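Local coordinates for Phosphoglucomutase/phosphomannomutase family protein (PDB 3UW2) that probably moves a phosphoryl group from one position to another within a sugar phosphate, as in other phosphohexose mutases, and binds a divalent metal ion, at residues Ile249-Leu252 with Lys253-Ala257; Gly230-Pro233 with Asn234-Asp238. All blocks are in the same frame, centred on the assembly; numbering follows the deposited sequence.

In the fold
Both contacts are local and belong to the second alpha/beta/alpha domain, following one another in the chain between strands 221-224 and 259-263. Contact 2 is a turn in the loop that leaves strand 221-224; contact 1 is the last part of helix 246-254 and the turn that leads into strand 259-263. Their centres are about 21 Å apart and their nearest atoms about 9 Å, so they do not touch. They also differ in their relation to the metal site formed by Asp264, Asp266 and Asp268: the side chain of Pro237 in contact 2 lies about 9 Å from the bound zinc ion, whereas contact 1 lies away from it.

Contact 1 (Ile249-Leu252 with Lys253-Ala257); sequences IAKL and KATDA
Thr255 OG1 donates a hydrogen bond to Lys251 O over 2.8 Å, and this short bond ties the turn back onto the last part of the helix. The hydroxyl stands between its own backbone N and carbonyl carbon (chi1 67°); so placed, OG1 meets the Lys251 carbonyl from 35° out of its plane. Thr255 CG2 lies 3.9 Å from Lys251 CD, where the lysine chain, bent at its second and third torsions, crosses the threonine. On the buried side Leu252 CD2 packs 4.1 Å from Ala257 CB, and both residues rest on Val198 of strand 197-200. Helix 246-254 is running out here, on its way to strand 259-263 of the alpha/beta/alpha domain: Lys253 N still bonds to Ile249 O at 3.1 Å, but Ala254 N makes two weak bonds, to Ala250 O and Lys251 O. Leu252 O and Ala257 O are both hydrogen-bonded by Lys275 NZ, which joins helix end and turn. The other side, where Ala250 and Ala254 lie exposed to solvent, is looser. Lys253 lies alongside Ile249, its CE 3.8 Å from Ile249 CG2, with a bend at the fourth torsion near the amine. A water bridges the pair, accepting from Lys253 NZ at 3.1 Å and donating to Ile249 O, a carbonyl that thus receives two bonds.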
loop_
_atom_site.group_PDB
_atom_site.type_symbol
_atom_site.label_atom_id
_atom_site.label_comp_id
_atom_site.label_asym_id
_atom_site.label_seq_id
_atom_site.Cartn_x
_atom_site.Cartn_y
_atom_site.Cartn_z
ATOM N N ILE A 249 14.176 -3.381 -15.914
ATOM C CA ILE A 249 13.956 -4.207 -17.117
ATOM C C ILE A 249 15.296 -4.331 -17.864
ATOM O O ILE A 249 15.691 -5.421 -18.307
ATOM C CB ILE A 249 12.869 -3.606 -18.035
ATOM C CG1 ILE A 249 11.452 -3.880 -17.495
ATOM C CG2 ILE A 249 13.019 -4.047 -19.525
ATOM C CD1 ILE A 249 10.398 -2.961 -18.079
ATOM N N ALA A 250 16.014 -3.203 -17.986
ATOM C CA ALA A 250 17.296 -3.184 -18.684
ATOM C C ALA A 250 18.316 -4.025 -17.929
ATOM O O ALA A 250 19.126 -4.703 -18.545
ATOM C CB ALA A 250 17.797 -1.748 -18.892
ATOM N N LYS A 251 18.319 -3.967 -16.608
ATOM C CA LYS A 251 19.237 -4.729 -15.809
ATOM C C LYS A 251 19.013 -6.235 -15.888
ATOM O O LYS A 251 19.989 -7.003 -15.884
ATOM C CB LYS A 251 19.135 -4.290 -14.334
ATOM C CG LYS A 251 20.368 -4.546 -13.535
ATOM C CD LYS A 251 21.634 -3.927 -14.174
ATOM C CE LYS A 251 21.883 -2.508 -13.691
ATOM N NZ LYS A 251 22.976 -1.918 -14.545
ATOM N N LEU A 252 17.737 -6.656 -15.923
ATOM C CA LEU A 252 17.392 -8.022 -16.160
ATOM C C LEU A 252 17.860 -8.503 -17.585
ATOM O O LEU A 252 18.181 -9.708 -17.749
ATOM C CB LEU A 252 15.877 -8.269 -15.912
ATOM C CG LEU A 252 15.407 -8.274 -14.413
ATOM C CD1 LEU A 252 13.897 -8.073 -14.340
ATOM C CD2 LEU A 252 15.789 -9.576 -13.714
ATOM N N LYS A 253 17.864 -7.621 -18.598
ATOM C CA LYS A 253 18.410 -8.023 -19.933
ATOM C C LYS A 253 19.920 -8.167 -19.874
ATOM O O LYS A 253 20.483 -8.988 -20.558
ATOM C CB LYS A 253 18.024 -7.057 -21.079
ATOM C CG LYS A 253 16.553 -7.124 -21.509
ATOM C CD LYS A 253 16.158 -6.089 -22.569
ATOM C CE LYS A 253 14.639 -5.777 -22.521
ATOM N NZ LYS A 253 13.739 -6.876 -21.996
ATOM N N ALA A 254 20.586 -7.362 -19.042
ATOM C CA ALA A 254 22.034 -7.243 -19.143
ATOM C C ALA A 254 22.829 -8.039 -18.110
ATOM O O ALA A 254 24.048 -7.993 -18.121
ATOM C CB ALA A 254 22.438 -5.787 -19.144
ATOM N N THR A 255 22.147 -8.753 -17.220
ATOM C CA THR A 255 22.799 -9.556 -16.170
ATOM C C THR A 255 22.149 -10.959 -16.132
ATOM O O THR A 255 21.156 -11.178 -16.810
ATOM C CB THR A 255 22.652 -8.892 -14.774
ATOM O OG1 THR A 255 21.263 -8.906 -14.346
ATOM C CG2 THR A 255 23.193 -7.433 -14.791
ATOM N N ASP A 256 22.669 -11.881 -15.327
ATOM C CA ASP A 256 22.005 -13.167 -15.151
ATOM C C ASP A 256 21.004 -13.231 -13.961
ATOM O O ASP A 256 20.691 -14.337 -13.458
ATOM C CB ASP A 256 23.039 -14.290 -15.027
ATOM C CG ASP A 256 23.960 -14.097 -13.840
ATOM O OD1 ASP A 256 23.823 -13.083 -13.100
ATOM O OD2 ASP A 256 24.850 -14.966 -13.658
ATOM N N ALA A 257 20.547 -12.071 -13.484
ATOM C CA ALA A 257 19.548 -12.064 -12.449
ATOM C C ALA A 257 18.307 -12.671 -13.055
ATOM O O ALA A 257 18.131 -12.631 -14.297
ATOM C CB ALA A 257 19.280 -10.650 -11.944
HETATM O O HOH W 1 13.877 -7.645 -19.014
#

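Contact 2 (Gly230-Pro233 with Asn234-Asp238)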
loop_
_atom_site.group_PDB
_atom_site.type_symbol
_atom_site.label_atom_id
_atom_site.label_comp_id
_atom_site.label_asym_id
_atom_site.label_seq_id
_atom_site.Cartn_x
_atom_site.Cartn_y
_atom_site.Cartn_z
ATOM N N GLY A 230 17.284 11.578 -0.607
ATOM C CA GLY A 230 15.955 12.178 -0.630
ATOM C C GLY A 230 15.764 13.224 -1.724
ATOM O O GLY A 230 14.669 13.729 -1.865
ATOM N N ASN A 231 16.807 13.546 -2.499
ATOM C CA ASN A 231 16.642 14.350 -3.730
ATOM C C ASN A 231 16.083 13.499 -4.889
ATOM O O ASN A 231 15.785 14.029 -5.965
ATOM C CB ASN A 231 17.981 14.943 -4.235
ATOM C CG ASN A 231 18.692 15.826 -3.202
ATOM O OD1 ASN A 231 18.087 16.710 -2.584
ATOM N ND2 ASN A 231 20.019 15.609 -3.049
ATOM N N PHE A 232 16.007 12.186 -4.708
ATOM C CA PHE A 232 15.583 11.274 -5.822
ATOM C C PHE A 232 16.150 11.666 -7.185
ATOM O O PHE A 232 15.368 12.017 -8.095
ATOM C CB PHE A 232 14.043 11.132 -5.946
ATOM C CG PHE A 232 13.333 10.796 -4.667
ATOM C CD1 PHE A 232 13.813 9.822 -3.787
ATOM C CD2 PHE A 232 12.092 11.392 -4.396
ATOM C CE1 PHE A 232 13.134 9.519 -2.627
ATOM C CE2 PHE A 232 11.395 11.094 -3.220
ATOM C CZ PHE A 232 11.934 10.178 -2.307
ATOM N N PRO A 233 17.497 11.587 -7.347
ATOM C CA PRO A 233 18.125 12.177 -8.506
ATOM C C PRO A 233 18.069 11.212 -9.717
ATOM O O PRO A 233 18.471 11.581 -10.811
ATOM C CB PRO A 233 19.571 12.393 -8.039
ATOM C CG PRO A 233 19.802 11.230 -7.056
ATOM C CD PRO A 233 18.475 11.239 -6.301
ATOM N N ASN A 234 17.569 9.989 -9.515
ATOM C CA ASN A 234 17.510 8.994 -10.618
ATOM C C ASN A 234 16.157 8.769 -11.217
ATOM O O ASN A 234 15.968 9.100 -12.353
ATOM C CB ASN A 234 18.134 7.660 -10.214
ATOM C CG ASN A 234 19.565 7.818 -9.910
ATOM O OD1 ASN A 234 20.352 8.087 -10.823
ATOM N ND2 ASN A 234 19.926 7.739 -8.615
ATOM N N HIS A 235 15.251 8.146 -10.506
ATOM C CA HIS A 235 13.801 8.111 -10.923
ATOM C C HIS A 235 13.115 8.117 -9.592
ATOM O O HIS A 235 13.694 7.662 -8.605
ATOM C CB HIS A 235 13.387 6.900 -11.792
ATOM C CG HIS A 235 13.531 5.518 -11.096
ATOM N ND1 HIS A 235 12.669 5.076 -10.122
ATOM C CD2 HIS A 235 14.533 4.527 -11.202
ATOM C CE1 HIS A 235 13.074 3.856 -9.652
ATOM N NE2 HIS A 235 14.225 3.527 -10.288
ATOM N N HIS A 236 11.925 8.696 -9.517
ATOM C CA HIS A 236 11.123 8.597 -8.278
ATOM C C HIS A 236 10.816 7.151 -7.911
ATOM O O HIS A 236 10.624 6.306 -8.791
ATOM C CB HIS A 236 9.863 9.462 -8.335
ATOM C CG HIS A 236 10.167 10.947 -8.391
ATOM N ND1 HIS A 236 9.208 11.886 -8.471
ATOM C CD2 HIS A 236 11.398 11.637 -8.391
ATOM C CE1 HIS A 236 9.774 13.110 -8.518
ATOM N NE2 HIS A 236 11.111 12.955 -8.445
ATOM N N PRO A 237 10.778 6.854 -6.612
ATOM C CA PRO A 237 10.483 5.489 -6.218
ATOM C C PRO A 237 8.946 5.277 -6.281
ATOM O O PRO A 237 8.217 5.327 -5.268
ATOM C CB PRO A 237 11.115 5.392 -4.798
ATOM C CG PRO A 237 10.968 6.773 -4.282
ATOM C CD PRO A 237 10.970 7.735 -5.436
ATOM N N ASP A 238 8.484 5.036 -7.509
ATOM C CA ASP A 238 7.072 5.062 -7.806
ATOM C C ASP A 238 6.806 4.010 -8.906
ATOM O O ASP A 238 6.690 4.341 -10.068
ATOM C CB ASP A 238 6.673 6.519 -8.166
ATOM C CG ASP A 238 5.196 6.665 -8.666
ATOM O OD1 ASP A 238 4.331 5.887 -8.267
ATOM O OD2 ASP A 238 4.945 7.576 -9.477
HETATM O O HOH W 2 13.673 14.276 -8.068
HETATM O O HOH W 3 17.876 11.108 -13.845
#
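The ring of Phe232 has Pro237 CD packed over the centre of one face, while Gly230 O lies farther off, 4.2 Å above the plane over the centre of the opposite face. These groups meet inside a turn of the long loop between strand 221-224 and helix 246-254 in the second alpha/beta/alpha domain, and Pro237, at the centre of an inverse gamma turn, lies near the zinc ligand Asp264. The proline contact is a CH-pi interaction: CD sits 3.7 Å from the centroid of the Phe232 ring, only 4° off the ring normal, while Pro237 CG reaches over toward Phe232 CE1. The phenylalanine CG is anti to its carbonyl carbon (chi1 -51°), which lays the ring against Pro237. An edge of Phe232 is turned toward the face of His236 in an offset edge-to-face pair, with planes at 60° and centroids 5.7 Å apart. Separately, the course of the backbone brings Phe232 CB to 3.6 Å from His236 CD2. At the edge of the imidazole, in its plane, lie Phe232 O and a water.

No direct hydrogen bond joins the two halves of the turn; water does so at two places. On the outer side, where Pro233 and Asn234 are exposed, one water donates to both Pro233 O and Asn234 O. The side-chain ND2 of Asn234 is hydrogen-bonded to Asn203 OD1. His235 is held at both ring nitrogens: NE2 is hydrogen-bonded to Asp200, and His235 ND1 donates to His236 O at 2.7 Å, from well above the plane of that carbonyl. The other bridge is the water at the imidazole edge, which donates to Phe232 O at 2.8 Å and is hydrogen-bonded to His236 NE2 at 2.9 Å.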